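Local coordinates for DNA replication regulator protein HobA (Helicobacter pylori, PDB 2UVP), which is required for the initiation of DNA replication and increases the binding of DnaA to the oriC region, at residues N74-P77 with K78-E82. Residues are numbered along the deposited sequence; the frame is centred on the assembly and turned at random. Where two conformers were deposited one is given.
Sequences NLNP and KDLKE
Leu80 CD2 and the backbone oxygen of Asp79 lie over one face of the Pro77 ring: the methyl comes over the margin nearest CD, with 4.0 Å between Pro77 CD and Leu80 CD2, while the oxygen sits over the far margin, 3.6 Å from Pro77 CG to Asp79 O. Leu80 CD2 also lies 3.7 Å from the backbone oxygen Pro77 O. The Leu80 side chain runs roughly perpendicular to that of Pro77. The flat amide of Asn76 is approached at its oxygen end by the same methyl, with Asn76 OD1 and Leu80 CD2 4.0 Å apart; here the two side chains lie roughly parallel. With CG of Leu80 beside its own backbone N (chi1 -73°), the isobutyl group is folded back over Pro77 and alongside Asn76. Helix 65-75 ends at Leu75 and helical backbone angles are lost at Asn76; the chain then curls through an Asx turn in the loop leading to strand 88-90 of the parallel sheet. In that turn Lys81 N donates to Asp79 OD1 at 3.1 Å. The N-H meets OD1 from above the carboxylate plane, 56° out of it. Asn76 OD1 itself accepts a hydrogen bond from Leu86 N, which anchors the amide to the later part of the loop. Leu80 further packs on Leu85 and on an apolar side chain of a neighbouring subunit.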
ATOM      1  N   ASN A  74      -8.631  10.156   9.931  1.00 12.21           N
ATOM      2  CA  ASN A  74      -9.357  11.101  10.776  1.00 12.50           C
ATOM      3  C   ASN A  74      -8.551  11.568  11.979  1.00 12.88           C
ATOM      4  O   ASN A  74      -8.631  12.749  12.362  1.00 13.05           O
ATOM      5  CB  ASN A  74     -10.725  10.578  11.233  1.00 12.15           C
ATOM      6  CG  ASN A  74     -11.761  10.631  10.131  1.00 14.78           C
ATOM      7  OD1 ASN A  74     -11.746   9.822   9.199  1.00 16.77           O
ATOM      8  ND2 ASN A  74     -12.658  11.595  10.222  1.00 12.63           N
ATOM      9  N   LEU A  75      -7.793  10.658  12.583  1.00 13.04           N
ATOM     10  CA  LEU A  75      -7.014  11.020  13.765  1.00 13.34           C
ATOM     11  C   LEU A  75      -5.869  11.952  13.407  1.00 15.04           C
ATOM     12  O   LEU A  75      -5.580  12.887  14.161  1.00 14.94           O
ATOM     13  CB  LEU A  75      -6.508   9.792  14.519  1.00 13.87           C
ATOM     14  CG  LEU A  75      -7.618   9.076  15.316  1.00 13.02           C
ATOM     15  CD1 LEU A  75      -7.088   7.822  16.011  1.00 15.63           C
ATOM     16  CD2 LEU A  75      -8.303   9.990  16.321  1.00 15.84           C
ATOM     17  N   ASN A  76      -5.234  11.700  12.263  1.00 15.18           N
ATOM     18  CA  ASN A  76      -4.181  12.586  11.770  1.00 17.20           C
ATOM     19  C   ASN A  76      -4.465  13.013  10.343  1.00 18.05           C
ATOM     20  O   ASN A  76      -3.912  12.443   9.407  1.00 17.59           O
ATOM     21  CB  ASN A  76      -2.805  11.927  11.869  1.00 16.94           C
ATOM     22  CG  ASN A  76      -2.299  11.854  13.301  1.00 16.36           C
ATOM     23  OD1 ASN A  76      -2.293  12.868  14.032  1.00 16.93           O
ATOM     24  ND2 ASN A  76      -1.885  10.658  13.716  1.00 16.28           N
ATOM     25  N   PRO A  77      -5.352  14.005  10.177  1.00 20.48           N
ATOM     26  CA  PRO A  77      -5.723  14.439   8.830  1.00 22.39           C
ATOM     27  C   PRO A  77      -4.531  15.096   8.126  1.00 24.05           C
ATOM     28  O   PRO A  77      -3.552  15.465   8.789  1.00 24.09           O
ATOM     29  CB  PRO A  77      -6.841  15.451   9.090  1.00 22.03           C
ATOM     30  CG  PRO A  77      -6.562  15.973  10.458  1.00 22.26           C
ATOM     31  CD  PRO A  77      -6.058  14.775  11.215  1.00 20.92           C
ATOM     32  N   LYS A  78      -4.618  15.230   6.802  1.00 26.65           N
ATOM     33  CA  LYS A  78      -3.515  15.804   6.013  1.00 28.98           C
ATOM     34  C   LYS A  78      -3.108  17.187   6.505  1.00 29.56           C
ATOM     35  O   LYS A  78      -1.912  17.490   6.620  1.00 30.40           O
ATOM     36  CB  LYS A  78      -3.862  15.866   4.523  1.00 29.63           C
ATOM     37  CG  LYS A  78      -3.289  14.709   3.703  1.00 32.71           C
ATOM     38  CD  LYS A  78      -2.721  15.182   2.353  1.00 37.08           C
ATOM     39  CE  LYS A  78      -3.636  16.183   1.630  1.00 39.16           C
ATOM     40  NZ  LYS A  78      -3.178  16.457   0.224  1.00 41.29           N
ATOM     41  N   ASP A  79      -4.106  18.010   6.810  1.00 30.42           N
ATOM     42  CA  ASP A  79      -3.888  19.320   7.415  1.00 31.09           C
ATOM     43  C   ASP A  79      -4.279  19.247   8.888  1.00 30.81           C
ATOM     44  O   ASP A  79      -5.471  19.203   9.224  1.00 30.82           O
ATOM     45  CB  ASP A  79      -4.711  20.384   6.673  1.00 31.70           C
ATOM     46  CG  ASP A  79      -4.456  21.809   7.171  1.00 33.47           C
ATOM     47  OD1 ASP A  79      -3.553  22.038   8.016  1.00 34.82           O
ATOM     48  OD2 ASP A  79      -5.183  22.718   6.699  1.00 36.11           O
ATOM     49  N   LEU A  80      -3.274  19.227   9.767  1.00 30.53           N
ATOM     50  CA  LEU A  80      -3.510  19.165  11.213  1.00 30.18           C
ATOM     51  C   LEU A  80      -4.134  20.430  11.775  1.00 30.46           C
ATOM     52  O   LEU A  80      -4.774  20.393  12.829  1.00 30.01           O
ATOM     53  CB  LEU A  80      -2.212  18.913  11.977  1.00 30.28           C
ATOM     54  CG  LEU A  80      -1.569  17.537  11.930  1.00 29.77           C
ATOM     55  CD1 LEU A  80      -0.385  17.502  12.909  1.00 30.37           C
ATOM     56  CD2 LEU A  80      -2.585  16.447  12.274  1.00 30.01           C
ATOM     57  N   LYS A  81      -3.929  21.544  11.076  1.00 30.77           N
ATOM     58  CA  LYS A  81      -4.253  22.866  11.597  1.00 31.15           C
ATOM     59  C   LYS A  81      -3.634  23.034  12.987  1.00 30.45           C
ATOM     60  O   LYS A  81      -2.413  23.038  13.101  1.00 31.43           O
ATOM     61  CB  LYS A  81      -5.761  23.124  11.540  1.00 31.64           C
ATOM     62  CG  LYS A  81      -6.265  23.171  10.103  1.00 33.97           C
ATOM     63  CD  LYS A  81      -7.768  23.297  10.037  1.00 36.75           C
ATOM     64  CE  LYS A  81      -8.240  23.201   8.599  1.00 37.93           C
ATOM     65  NZ  LYS A  81      -9.699  23.487   8.493  1.00 38.05           N
ATOM     66  N   GLU A  82      -4.464  23.139  14.023  0.50 30.12           N
ATOM     67  CA  GLU A  82      -3.979  23.335  15.391  0.50 29.49           C
ATOM     68  C   GLU A  82      -3.880  22.049  16.225  0.50 28.65           C
ATOM     69  O   GLU A  82      -3.406  22.080  17.368  0.50 28.62           O
ATOM     70  CB  GLU A  82      -4.837  24.377  16.114  0.50 29.97           C
ATOM     71  CG  GLU A  82      -4.466  25.821  15.770  0.50 30.77           C
ATOM     72  CD  GLU A  82      -5.236  26.824  16.595  0.50 31.91           C
ATOM     73  OE1 GLU A  82      -4.674  27.324  17.590  0.50 32.33           O
ATOM     74  OE2 GLU A  82      -6.407  27.098  16.260  0.50 33.25           O
TER